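Haloacid dehalogenase-like hydrolase (Klebsiella pneumoniae subsp. pneumoniae, PDB 3PGV) is probably a magnesium-dependent phosphatase of the Cof family of haloacid dehalogenase-like hydrolases. Local coordinates at residues 80-85 / 215-220; 192-197 / 237-242; 65-70 / 123-128; 47-52 / 278-283. All blocks are in the same frame, centred on the assembly; numbering follows the deposited sequence.

Interaction 1 of 4, residues 80-85 / 215-220; sequences YMITSN and EAVAKM
Y80 and V217 make the tight part of this contact. Methyl CG1 of V217 lies 3.6 Å from CB of Y80 and is as close to CG and CD2, so it lies against the root of the ring, at CB and the first ring atoms. The valine's first torsion (chi1 170°) sets CG1 anti to the backbone N and turns it to the ring, while its second methyl, CG2, rests 4.2 Å from CG1 of I82. One valine thus bridges two residues whose side chains leave the strand on the same side. M220 continues the contact toward the phenol end. Its selenium lies 4.3 Å from the centroid of the Y80 ring and 34° off the ring normal, an oblique Met-aromatic contact whose nearest ring atom is CE1, 3.8 Å from SE. CB of M220 also passes 3.8 Å from OH of Y80. This end is looser: Y80 and M220 are both partly exposed, and an ethanediol, probably from the crystallisation liquor, lies about 4 Å from the tyrosine side chain. No hydrogen bond joins the two segments. Strand 80-83 and helix 215-220 run nearly antiparallel, at 165°, with their axes 10.1 Å apart. The helix lies against one face of the Rossmann-like sheet, where V217 also meets V58 of strand 56-60 and V89 of strand 88-90, and M220 reaches I97 and F98 of edge strand 96-99.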
loop_
_atom_site.group_PDB
_atom_site.type_symbol
_atom_site.label_atom_id
_atom_site.label_comp_id
_atom_site.label_asym_id
_atom_site.label_seq_id
_atom_site.Cartn_x
_atom_site.Cartn_y
_atom_site.Cartn_z
ATOM N N TYR A 80 -12.339 -4.103 -5.554
ATOM C CA TYR A 80 -11.015 -4.483 -6.031
ATOM C C TYR A 80 -10.009 -4.216 -4.904
ATOM O O TYR A 80 -10.151 -3.228 -4.160
ATOM C CB TYR A 80 -10.629 -3.684 -7.276
ATOM C CG TYR A 80 -11.155 -4.275 -8.567
ATOM C CD1 TYR A 80 -10.537 -5.374 -9.156
ATOM C CD2 TYR A 80 -12.217 -3.684 -9.245
ATOM C CE1 TYR A 80 -11.010 -5.915 -10.349
ATOM C CE2 TYR A 80 -12.680 -4.199 -10.453
ATOM C CZ TYR A 80 -12.074 -5.317 -11.004
ATOM O OH TYR A 80 -12.529 -5.833 -12.199
HETATM N N MSE A 81 -9.030 -5.108 -4.745
HETATM C CA MSE A 81 -8.049 -4.999 -3.674
HETATM C C MSE A 81 -6.646 -4.839 -4.254
HETATM O O MSE A 81 -6.158 -5.736 -4.954
HETATM C CB MSE A 81 -8.126 -6.246 -2.766
HETATM C CG MSE A 81 -7.253 -6.160 -1.522
HETATM SE SE MSE A 81 -7.831 -4.778 -0.242
HETATM C CE MSE A 81 -9.700 -5.281 -0.061
ATOM N N ILE A 82 -6.013 -3.673 -4.005
ATOM C CA ILE A 82 -4.628 -3.410 -4.409
ATOM C C ILE A 82 -3.735 -3.741 -3.227
ATOM O O ILE A 82 -3.900 -3.147 -2.162
ATOM C CB ILE A 82 -4.452 -1.924 -4.845
ATOM C CG1 ILE A 82 -5.269 -1.602 -6.102
ATOM C CG2 ILE A 82 -2.975 -1.567 -5.024
ATOM C CD1 ILE A 82 -5.319 -0.117 -6.430
ATOM N N THR A 83 -2.822 -4.719 -3.384
ATOM C CA THR A 83 -1.891 -5.078 -2.302
ATOM C C THR A 83 -0.430 -4.941 -2.755
ATOM O O THR A 83 -0.177 -4.644 -3.924
ATOM C CB THR A 83 -2.205 -6.465 -1.742
ATOM O OG1 THR A 83 -2.059 -7.441 -2.780
ATOM C CG2 THR A 83 -3.596 -6.542 -1.101
ATOM N N SER A 84 0.527 -5.105 -1.815
ATOM C CA SER A 84 1.973 -4.936 -2.077
ATOM C C SER A 84 2.266 -3.641 -2.871
ATOM O O SER A 84 3.101 -3.636 -3.781
ATOM C CB SER A 84 2.553 -6.163 -2.783
ATOM O OG SER A 84 2.580 -7.294 -1.927
ATOM N N ASN A 85 1.557 -2.540 -2.506
ATOM C CA ASN A 85 1.720 -1.201 -3.094
ATOM C C ASN A 85 1.511 -1.176 -4.594
ATOM O O ASN A 85 2.202 -0.455 -5.293
ATOM C CB ASN A 85 3.072 -0.602 -2.720
ATOM C CG ASN A 85 3.217 -0.349 -1.258
ATOM O OD1 ASN A 85 2.421 0.359 -0.649
ATOM N ND2 ASN A 85 4.284 -0.844 -0.682
ATOM N N GLU A 215 -5.106 3.440 -11.445
ATOM C CA GLU A 215 -5.395 3.752 -12.847
ATOM C C GLU A 215 -5.848 2.488 -13.600
ATOM O O GLU A 215 -6.836 2.535 -14.335
ATOM C CB GLU A 215 -4.172 4.376 -13.526
ATOM C CG GLU A 215 -4.422 4.738 -14.986
ATOM C CD GLU A 215 -3.355 5.588 -15.643
ATOM O OE1 GLU A 215 -2.155 5.393 -15.332
ATOM O OE2 GLU A 215 -3.713 6.401 -16.524
ATOM N N ALA A 216 -5.137 1.348 -13.388
ATOM C CA ALA A 216 -5.465 0.068 -14.035
ATOM C C ALA A 216 -6.847 -0.441 -13.586
ATOM O O ALA A 216 -7.659 -0.846 -14.422
ATOM C CB ALA A 216 -4.396 -0.967 -13.714
ATOM N N VAL A 217 -7.134 -0.347 -12.275
ATOM C CA VAL A 217 -8.411 -0.781 -11.709
ATOM C C VAL A 217 -9.560 0.098 -12.207
ATOM O O VAL A 217 -10.590 -0.430 -12.632
ATOM C CB VAL A 217 -8.357 -0.862 -10.162
ATOM C CG1 VAL A 217 -9.747 -1.064 -9.577
ATOM C CG2 VAL A 217 -7.415 -1.970 -9.708
ATOM N N ALA A 218 -9.359 1.435 -12.222
ATOM C CA ALA A 218 -10.364 2.373 -12.729
ATOM C C ALA A 218 -10.761 2.005 -14.154
ATOM O O ALA A 218 -11.955 1.943 -14.464
ATOM C CB ALA A 218 -9.824 3.797 -12.684
ATOM N N LYS A 219 -9.764 1.652 -14.991
ATOM C CA LYS A 219 -10.005 1.226 -16.367
ATOM C C LYS A 219 -10.792 -0.097 -16.422
ATOM O O LYS A 219 -11.709 -0.218 -17.231
ATOM C CB LYS A 219 -8.689 1.134 -17.148
ATOM C CG LYS A 219 -8.080 2.507 -17.452
ATOM C CD LYS A 219 -6.702 2.405 -18.075
ATOM C CE LYS A 219 -6.135 3.773 -18.363
ATOM N NZ LYS A 219 -4.744 3.698 -18.874
HETATM N N MSE A 220 -10.494 -1.058 -15.496
HETATM C CA MSE A 220 -11.267 -2.320 -15.409
HETATM C C MSE A 220 -12.739 -2.016 -15.116
HETATM O O MSE A 220 -13.622 -2.744 -15.575
HETATM C CB MSE A 220 -10.717 -3.230 -14.298
HETATM C CG MSE A 220 -9.309 -3.664 -14.512
HETATM SE SE MSE A 220 -8.626 -4.576 -12.953
HETATM C CE MSE A 220 -6.670 -4.418 -13.374
#

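Interaction 2 of 4, residues 192-197 / 237-242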
loop_
_atom_site.group_PDB
_atom_site.type_symbol
_atom_site.label_atom_id
_atom_site.label_comp_id
_atom_site.label_asym_id
_atom_site.label_seq_id
_atom_site.Cartn_x
_atom_site.Cartn_y
_atom_site.Cartn_z
ATOM N N ASN A 192 10.578 1.482 -7.840
ATOM C CA ASN A 192 9.834 2.468 -7.111
ATOM C C ASN A 192 10.190 2.294 -5.636
ATOM O O ASN A 192 9.835 1.268 -5.024
ATOM C CB ASN A 192 8.327 2.320 -7.316
ATOM C CG ASN A 192 7.515 3.229 -6.382
ATOM O OD1 ASN A 192 7.991 4.281 -5.910
ATOM N ND2 ASN A 192 6.298 2.827 -6.069
ATOM N N VAL A 193 10.987 3.230 -5.093
ATOM C CA VAL A 193 11.386 3.189 -3.697
ATOM C C VAL A 193 10.472 4.102 -2.884
ATOM O O VAL A 193 10.352 5.288 -3.191
ATOM C CB VAL A 193 12.890 3.554 -3.524
ATOM C CG1 VAL A 193 13.309 3.486 -2.058
ATOM C CG2 VAL A 193 13.770 2.648 -4.374
ATOM N N SER A 194 9.793 3.547 -1.873
ATOM C CA SER A 194 8.915 4.347 -1.011
ATOM C C SER A 194 8.980 3.918 0.429
ATOM O O SER A 194 8.909 2.719 0.717
ATOM C CB SER A 194 7.465 4.268 -1.493
ATOM O OG SER A 194 7.288 4.885 -2.755
ATOM N N PHE A 195 8.966 4.894 1.358
ATOM C CA PHE A 195 8.733 4.591 2.769
ATOM C C PHE A 195 7.232 4.334 2.961
ATOM O O PHE A 195 6.421 4.960 2.290
ATOM C CB PHE A 195 9.146 5.781 3.663
ATOM C CG PHE A 195 10.614 5.869 3.994
ATOM C CD1 PHE A 195 11.139 5.194 5.091
ATOM C CD2 PHE A 195 11.455 6.708 3.275
ATOM C CE1 PHE A 195 12.480 5.309 5.420
ATOM C CE2 PHE A 195 12.797 6.819 3.605
ATOM C CZ PHE A 195 13.304 6.120 4.673
ATOM N N SER A 196 6.867 3.450 3.875
ATOM C CA SER A 196 5.479 3.330 4.317
ATOM C C SER A 196 5.416 3.995 5.701
ATOM O O SER A 196 5.071 5.174 5.788
ATOM C CB SER A 196 5.038 1.864 4.364
ATOM O OG SER A 196 5.935 1.064 5.112
ATOM N N THR A 197 5.987 3.338 6.723
ATOM C CA THR A 197 6.217 3.973 8.013
ATOM C C THR A 197 7.629 4.575 7.976
ATOM O O THR A 197 8.331 4.395 6.986
ATOM C CB THR A 197 6.064 2.953 9.158
ATOM O OG1 THR A 197 7.103 1.971 9.059
ATOM C CG2 THR A 197 4.685 2.287 9.177
ATOM N N ASP A 237 1.483 6.407 -0.827
ATOM C CA ASP A 237 0.189 6.916 -1.333
ATOM C C ASP A 237 0.380 8.151 -2.241
ATOM O O ASP A 237 -0.583 8.618 -2.840
ATOM C CB ASP A 237 -0.746 7.276 -0.159
ATOM C CG ASP A 237 -1.054 6.111 0.751
ATOM O OD1 ASP A 237 -1.432 5.047 0.239
ATOM O OD2 ASP A 237 -0.972 6.286 1.991
ATOM N N ALA A 238 1.614 8.707 -2.284
ATOM C CA ALA A 238 1.919 9.952 -2.998
ATOM C C ALA A 238 1.465 9.933 -4.474
ATOM O O ALA A 238 0.748 10.849 -4.900
ATOM C CB ALA A 238 3.405 10.269 -2.893
ATOM N N GLU A 239 1.820 8.862 -5.236
ATOM C CA GLU A 239 1.405 8.749 -6.650
ATOM C C GLU A 239 -0.121 8.649 -6.764
ATOM O O GLU A 239 -0.724 9.357 -7.564
ATOM C CB GLU A 239 2.082 7.542 -7.359
ATOM C CG GLU A 239 3.607 7.559 -7.331
ATOM C CD GLU A 239 4.247 7.001 -6.064
ATOM O OE1 GLU A 239 3.504 6.547 -5.162
ATOM O OE2 GLU A 239 5.497 6.994 -5.987
HETATM N N MSE A 240 -0.744 7.826 -5.910
HETATM C CA MSE A 240 -2.203 7.651 -5.899
HETATM C C MSE A 240 -2.927 8.962 -5.649
HETATM O O MSE A 240 -3.891 9.273 -6.352
HETATM C CB MSE A 240 -2.627 6.594 -4.854
HETATM C CG MSE A 240 -4.120 6.304 -4.869
HETATM SE SE MSE A 240 -4.651 4.925 -3.643
HETATM C CE MSE A 240 -4.202 5.766 -1.984
ATOM N N LEU A 241 -2.465 9.736 -4.653
ATOM C CA LEU A 241 -3.115 10.986 -4.273
ATOM C C LEU A 241 -2.958 12.078 -5.314
ATOM O O LEU A 241 -3.867 12.885 -5.482
ATOM C CB LEU A 241 -2.624 11.472 -2.891
ATOM C CG LEU A 241 -2.885 10.530 -1.706
ATOM C CD1 LEU A 241 -2.392 11.149 -0.406
ATOM C CD2 LEU A 241 -4.350 10.183 -1.594
ATOM N N SER A 242 -1.814 12.113 -6.016
ATOM C CA SER A 242 -1.580 13.137 -7.042
ATOM C C SER A 242 -2.138 12.742 -8.417
ATOM O O SER A 242 -2.529 13.619 -9.181
ATOM C CB SER A 242 -0.099 13.490 -7.135
ATOM O OG SER A 242 0.705 12.333 -7.302
HETATM O O HOH W 1 4.751 4.598 -4.027
#
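With chi1 at 171°, N192 holds its amide out from strand 192-195 toward helix 238-242, and E239, bent at chi2 (84°), swings its carboxylate round to meet it. The two side chains come from opposite directions, with amide and carboxylate planes almost perpendicular at 82°. The direct approach is not a bond: OD1 of N192 and OE2 of E239 stand 3.7 Å apart, and both are acceptors. The link is made by a water beside them. It donates to OE1 of E239 over 2.6 Å and accepts from ND2 of N192 over 3.1 Å. OG of S194 holds the same water at 2.9 Å, so two strand residues spaced two apart, both with CB directed at the helix, share one solvent molecule with a single glutamate. N192 is further fixed because ND2 is also hydrogen-bonded to V208 O, and the side chains of N192 and E239 both pack on S209. At the start of the helical segment D237 pairs through OD1 with K210, while OD2 accepts from the backbone N of D233 and G234; D233 is a calcium ligand here, and the run of residues matches the GDGxND motif of the family. With strand 191-195 at the edge of the six-stranded cap sheet and helix 238-243 in the core domain, the small, water-mediated contact is typical of the cap-core interface of a haloacid dehalogenase phosphatase with a C2-type cap.

Interaction 3 of 4, residues 65-70 / 123-128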
loop_
_atom_site.group_PDB
_atom_site.type_symbol
_atom_site.label_atom_id
_atom_site.label_comp_id
_atom_site.label_asym_id
_atom_site.label_seq_id
_atom_site.Cartn_x
_atom_site.Cartn_y
_atom_site.Cartn_z
ATOM N N TYR A 65 -1.702 -9.628 0.312
ATOM C CA TYR A 65 -3.112 -10.001 0.183
ATOM C C TYR A 65 -3.593 -10.922 1.331
ATOM O O TYR A 65 -4.666 -10.698 1.884
ATOM C CB TYR A 65 -3.391 -10.629 -1.191
ATOM C CG TYR A 65 -4.861 -10.832 -1.467
ATOM C CD1 TYR A 65 -5.702 -9.747 -1.708
ATOM C CD2 TYR A 65 -5.404 -12.113 -1.566
ATOM C CE1 TYR A 65 -7.066 -9.925 -1.932
ATOM C CE2 TYR A 65 -6.766 -12.304 -1.803
ATOM C CZ TYR A 65 -7.594 -11.204 -1.992
ATOM O OH TYR A 65 -8.932 -11.383 -2.251
ATOM N N ILE A 66 -2.753 -11.882 1.748
ATOM C CA ILE A 66 -3.085 -12.782 2.854
ATOM C C ILE A 66 -3.303 -11.992 4.145
ATOM O O ILE A 66 -4.178 -12.340 4.946
ATOM C CB ILE A 66 -1.995 -13.883 3.019
ATOM C CG1 ILE A 66 -1.924 -14.776 1.762
ATOM C CG2 ILE A 66 -2.239 -14.732 4.299
ATOM C CD1 ILE A 66 -0.677 -15.678 1.698
ATOM N N ASP A 67 -2.556 -10.878 4.301
ATOM C CA ASP A 67 -2.580 -10.020 5.487
ATOM C C ASP A 67 -3.796 -9.037 5.507
ATOM O O ASP A 67 -3.972 -8.315 6.479
ATOM C CB ASP A 67 -1.255 -9.247 5.589
ATOM C CG ASP A 67 -0.650 -9.190 6.976
ATOM O OD1 ASP A 67 -1.385 -9.447 7.958
ATOM O OD2 ASP A 67 0.539 -8.838 7.086
ATOM N N VAL A 68 -4.624 -9.028 4.452
ATOM C CA VAL A 68 -5.836 -8.181 4.430
ATOM C C VAL A 68 -7.109 -9.028 4.449
ATOM O O VAL A 68 -8.204 -8.502 4.240
ATOM C CB VAL A 68 -5.853 -7.131 3.271
ATOM C CG1 VAL A 68 -4.748 -6.118 3.441
ATOM C CG2 VAL A 68 -5.774 -7.798 1.911
ATOM N N GLY A 69 -6.948 -10.327 4.716
ATOM C CA GLY A 69 -8.046 -11.288 4.753
ATOM C C GLY A 69 -9.176 -10.905 5.683
ATOM O O GLY A 69 -10.341 -10.899 5.276
ATOM N N GLN A 70 -8.845 -10.563 6.937
ATOM C CA GLN A 70 -9.864 -10.201 7.917
ATOM C C GLN A 70 -10.544 -8.869 7.551
ATOM O O GLN A 70 -11.753 -8.725 7.752
ATOM C CB GLN A 70 -9.283 -10.164 9.341
ATOM C CG GLN A 70 -10.361 -10.246 10.424
ATOM C CD GLN A 70 -9.828 -10.026 11.826
ATOM O OE1 GLN A 70 -8.646 -9.718 12.043
ATOM N NE2 GLN A 70 -10.714 -10.123 12.804
ATOM N N ASN A 123 13.292 -7.792 4.211
ATOM C CA ASN A 123 12.073 -8.583 4.081
ATOM C C ASN A 123 11.696 -8.722 2.629
ATOM O O ASN A 123 11.904 -7.795 1.845
ATOM C CB ASN A 123 10.927 -7.950 4.856
ATOM C CG ASN A 123 11.170 -7.818 6.321
ATOM O OD1 ASN A 123 10.707 -8.617 7.111
ATOM N ND2 ASN A 123 11.841 -6.754 6.722
ATOM N N VAL A 124 11.132 -9.878 2.260
ATOM C CA VAL A 124 10.762 -10.161 0.876
ATOM C C VAL A 124 9.352 -10.779 0.815
ATOM O O VAL A 124 9.065 -11.727 1.552
ATOM C CB VAL A 124 11.814 -11.116 0.211
ATOM C CG1 VAL A 124 11.411 -11.470 -1.211
ATOM C CG2 VAL A 124 13.212 -10.512 0.244
ATOM N N TYR A 125 8.492 -10.270 -0.087
ATOM C CA TYR A 125 7.234 -10.947 -0.407
ATOM C C TYR A 125 7.397 -11.651 -1.736
ATOM O O TYR A 125 7.508 -10.989 -2.767
ATOM C CB TYR A 125 6.046 -9.972 -0.470
ATOM C CG TYR A 125 5.555 -9.477 0.879
ATOM C CD1 TYR A 125 5.947 -10.104 2.064
ATOM C CD2 TYR A 125 4.635 -8.433 0.967
ATOM C CE1 TYR A 125 5.505 -9.648 3.302
ATOM C CE2 TYR A 125 4.185 -7.967 2.198
ATOM C CZ TYR A 125 4.615 -8.580 3.366
ATOM O OH TYR A 125 4.160 -8.121 4.589
ATOM N N ARG A 126 7.573 -12.983 -1.701
ATOM C CA ARG A 126 7.667 -13.799 -2.901
ATOM C C ARG A 126 6.400 -14.590 -3.030
ATOM O O ARG A 126 6.150 -15.489 -2.210
ATOM C CB ARG A 126 8.870 -14.746 -2.827
ATOM C CG ARG A 126 9.037 -15.569 -4.088
ATOM C CD ARG A 126 10.233 -16.487 -4.025
ATOM N NE ARG A 126 10.465 -17.126 -5.316
ATOM C CZ ARG A 126 9.794 -18.189 -5.749
ATOM N NH1 ARG A 126 8.865 -18.749 -4.988
ATOM N NH2 ARG A 126 10.045 -18.695 -6.946
ATOM N N GLU A 127 5.556 -14.239 -4.025
ATOM C CA GLU A 127 4.241 -14.872 -4.214
ATOM C C GLU A 127 3.444 -14.818 -2.902
ATOM O O GLU A 127 3.261 -13.735 -2.358
ATOM C CB GLU A 127 4.375 -16.330 -4.744
ATOM C CG GLU A 127 5.190 -16.467 -6.034
ATOM C CD GLU A 127 4.600 -15.831 -7.285
ATOM O OE1 GLU A 127 3.575 -15.119 -7.178
ATOM O OE2 GLU A 127 5.179 -16.039 -8.375
ATOM N N ASP A 128 3.059 -15.980 -2.350
ATOM C CA ASP A 128 2.298 -16.035 -1.097
ATOM C C ASP A 128 3.187 -16.238 0.128
ATOM O O ASP A 128 2.680 -16.534 1.210
ATOM C CB ASP A 128 1.215 -17.121 -1.168
ATOM C CG ASP A 128 0.003 -16.723 -1.984
ATOM O OD1 ASP A 128 -0.198 -15.482 -2.207
ATOM O OD2 ASP A 128 -0.814 -17.619 -2.306
HETATM O O HOH W 2 1.598 -7.689 4.817
#
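I66 meets D128 across the cleft between the core and cap domains of a haloacid dehalogenase fold. Atom CD1 of I66 does the touching, lying 3.5 Å from the backbone O of D128 and 3.7 Å from its CB; the side chains cross at about a right angle, so the isoleucine tip lies across the base of the aspartate. CG1 of I66 is anti to the carbonyl carbon (chi1 -63°) and the chain runs on extended, which carries CD1 over to the cap. The second link is polar and indirect. OD2 of D67 and OH of Y125 are 4.5 Å apart, and one water spans them: it donates to OD2 of D67 over 2.8 Å and is hydrogen-bonded to OH of Y125 over 2.6 Å. A bound HEPES buffer molecule lies about 6 Å from the D67 side chain, consistent with the bridge lying near the mouth of the active-site cleft. Behind these residues, I66 and D67 form a short 3-10 turn, with N of V68 bonded to O of Y65 over 3.1 Å, and V68 stands at the N-cap position of helix 69-75. On the cap side, E127 and D128 have backbone angles that fit a type II' turn, the tip of the hairpin joining strands 121-126 and 129-132. R63 holds the core loop through its NH1 bond to the backbone O of D67. H64 grips both sides at once, ND1 bonded to the backbone N of I66 and NE2 to the backbone O of E127.

Interaction 4 of 4, residues 47-52 / 278-283; sequences LKLLTA and YLRKLY
L50 carries the apolar part of this helix pair, pushing one methyl between L279 and Y283. Its CD2 is 3.6 Å from CD2 of Y283, meeting the ring obliquely, and 3.8 Å from CB of L279; the leucine crosses both side chains at about a right angle. CG and CD1 of L50 add wider contacts to CB of Y283, a tyrosine that also packs on I55 and on I229 of strand 228-232. The second kind of contact sets a methyl on a charged plane: CD1 of L49 sits over the centre of one face of the R280 guanidinium, 3.8 Å from CZ. That plane is oriented by hydrogen bonds that R280 gives to the helix of L49, NE to OG1 of T46 and NH2 to the backbone O of Y42; the Y42 ring also makes a cation-pi contact. The polar end of Y283 is likewise held, OH bonding to the backbone O of Y21. The axes are 10.6 Å apart and run in the same sense at 26°. L50 also packs on F57 and L279 on F231, so two neighbouring helices share one face of the parallel part of the mixed core sheet, an arrangement typical of the Rossmann-like core of haloacid dehalogenases.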
loop_
_atom_site.group_PDB
_atom_site.type_symbol
_atom_site.label_atom_id
_atom_site.label_comp_id
_atom_site.label_asym_id
_atom_site.label_seq_id
_atom_site.Cartn_x
_atom_site.Cartn_y
_atom_site.Cartn_z
ATOM N N LEU A 47 -19.605 2.546 3.530
ATOM C CA LEU A 47 -19.323 1.744 2.336
ATOM C C LEU A 47 -20.624 1.171 1.763
ATOM O O LEU A 47 -20.781 1.109 0.544
ATOM C CB LEU A 47 -18.351 0.593 2.654
ATOM C CG LEU A 47 -17.054 0.932 3.369
ATOM C CD1 LEU A 47 -16.164 -0.296 3.459
ATOM C CD2 LEU A 47 -16.310 2.075 2.678
ATOM N N LYS A 48 -21.560 0.735 2.655
ATOM C CA LYS A 48 -22.872 0.209 2.236
ATOM C C LYS A 48 -23.739 1.296 1.615
ATOM O O LYS A 48 -24.372 1.058 0.595
ATOM C CB LYS A 48 -23.610 -0.438 3.426
ATOM C CG LYS A 48 -23.298 -1.912 3.608
ATOM C CD LYS A 48 -24.279 -2.574 4.568
ATOM N N LEU A 49 -23.779 2.495 2.243
ATOM C CA LEU A 49 -24.606 3.611 1.763
ATOM C C LEU A 49 -24.166 4.112 0.395
ATOM O O LEU A 49 -25.014 4.388 -0.454
ATOM C CB LEU A 49 -24.625 4.763 2.783
ATOM C CG LEU A 49 -25.405 4.484 4.075
ATOM C CD1 LEU A 49 -24.977 5.426 5.190
ATOM C CD2 LEU A 49 -26.929 4.547 3.836
ATOM N N LEU A 50 -22.846 4.187 0.160
ATOM C CA LEU A 50 -22.315 4.656 -1.118
ATOM C C LEU A 50 -22.394 3.574 -2.191
ATOM O O LEU A 50 -22.665 3.884 -3.351
ATOM C CB LEU A 50 -20.883 5.172 -0.954
ATOM C CG LEU A 50 -20.732 6.671 -0.560
ATOM C CD1 LEU A 50 -21.480 6.995 0.721
ATOM C CD2 LEU A 50 -19.276 7.041 -0.407
ATOM N N THR A 51 -22.233 2.288 -1.792
ATOM C CA THR A 51 -22.391 1.145 -2.706
ATOM C C THR A 51 -23.837 1.079 -3.225
ATOM O O THR A 51 -24.053 0.869 -4.413
ATOM C CB THR A 51 -21.955 -0.161 -2.006
ATOM O OG1 THR A 51 -20.540 -0.155 -1.886
ATOM C CG2 THR A 51 -22.391 -1.411 -2.757
ATOM N N ALA A 52 -24.820 1.333 -2.333
ATOM C CA ALA A 52 -26.243 1.355 -2.700
ATOM C C ALA A 52 -26.542 2.473 -3.716
ATOM O O ALA A 52 -27.530 2.390 -4.446
ATOM C CB ALA A 52 -27.099 1.537 -1.457
ATOM N N TYR A 278 -16.081 12.346 5.654
ATOM C CA TYR A 278 -15.846 13.182 4.475
ATOM C C TYR A 278 -16.708 12.682 3.319
ATOM O O TYR A 278 -17.322 13.484 2.618
ATOM C CB TYR A 278 -14.355 13.141 4.086
ATOM C CG TYR A 278 -13.977 14.104 2.982
ATOM C CD1 TYR A 278 -14.119 13.750 1.642
ATOM C CD2 TYR A 278 -13.400 15.336 3.273
ATOM C CE1 TYR A 278 -13.742 14.620 0.619
ATOM C CE2 TYR A 278 -13.004 16.209 2.259
ATOM C CZ TYR A 278 -13.168 15.844 0.932
ATOM O OH TYR A 278 -12.769 16.696 -0.069
ATOM N N LEU A 279 -16.760 11.344 3.136
ATOM C CA LEU A 279 -17.537 10.705 2.083
ATOM C C LEU A 279 -19.039 10.940 2.252
ATOM O O LEU A 279 -19.717 11.256 1.273
ATOM C CB LEU A 279 -17.227 9.196 2.021
ATOM C CG LEU A 279 -15.809 8.822 1.531
ATOM C CD1 LEU A 279 -15.543 7.345 1.706
ATOM C CD2 LEU A 279 -15.600 9.225 0.075
ATOM N N ARG A 280 -19.559 10.822 3.505
ATOM C CA ARG A 280 -20.985 11.077 3.783
ATOM C C ARG A 280 -21.340 12.530 3.507
ATOM O O ARG A 280 -22.406 12.805 2.969
ATOM C CB ARG A 280 -21.350 10.713 5.235
ATOM C CG ARG A 280 -21.299 9.232 5.518
ATOM C CD ARG A 280 -22.218 8.851 6.643
ATOM N NE ARG A 280 -21.972 7.483 7.094
ATOM C CZ ARG A 280 -22.733 6.846 7.973
ATOM N NH1 ARG A 280 -23.826 7.426 8.459
ATOM N NH2 ARG A 280 -22.432 5.613 8.347
ATOM N N LYS A 281 -20.428 13.463 3.851
ATOM C CA LYS A 281 -20.630 14.892 3.615
ATOM C C LYS A 281 -20.633 15.189 2.108
ATOM O O LYS A 281 -21.444 15.989 1.634
ATOM C CB LYS A 281 -19.531 15.710 4.331
ATOM C CG LYS A 281 -19.783 17.210 4.334
ATOM C CD LYS A 281 -18.682 17.961 5.049
ATOM N N LEU A 282 -19.794 14.471 1.355
ATOM C CA LEU A 282 -19.641 14.669 -0.085
ATOM C C LEU A 282 -20.768 14.004 -0.910
ATOM O O LEU A 282 -21.226 14.579 -1.905
ATOM C CB LEU A 282 -18.265 14.139 -0.527
ATOM C CG LEU A 282 -17.903 14.293 -2.006
ATOM C CD1 LEU A 282 -17.822 15.762 -2.405
ATOM C CD2 LEU A 282 -16.594 13.604 -2.312
ATOM N N TYR A 283 -21.186 12.786 -0.515
ATOM C CA TYR A 283 -22.154 11.992 -1.286
ATOM C C TYR A 283 -23.586 12.030 -0.741
ATOM O O TYR A 283 -24.532 11.979 -1.526
ATOM C CB TYR A 283 -21.680 10.532 -1.398
ATOM C CG TYR A 283 -20.466 10.349 -2.279
ATOM C CD1 TYR A 283 -20.602 10.094 -3.641
ATOM C CD2 TYR A 283 -19.184 10.382 -1.747
ATOM C CE1 TYR A 283 -19.488 9.911 -4.457
ATOM C CE2 TYR A 283 -18.061 10.197 -2.551
ATOM C CZ TYR A 283 -18.217 9.947 -3.903
ATOM O OH TYR A 283 -17.116 9.757 -4.698
#

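How the interactions relate
Interactions 1 and 4 lie in the core domain on opposite faces of its sheet, both reaching strand 56-60 through apolar side chains; interaction 4 also sets a methyl on a charged guanidinium. Interactions 2 and 3 instead join core to cap, reaching different strands of the six-stranded cap sheet, 191-195 and 121-126, and each relies on one bridging water. Their buried areas are smaller, 64 and 110 Å² against 209 and 237 Å². All four are partly buried, and only interaction 3 includes an exposed residue, D128, among those that touch. Interactions 1 and 3 touch: Y65 packs on M81 and T83, S84 on Y125. Interaction 4, farthest from the chain centre, encloses the others along the chain.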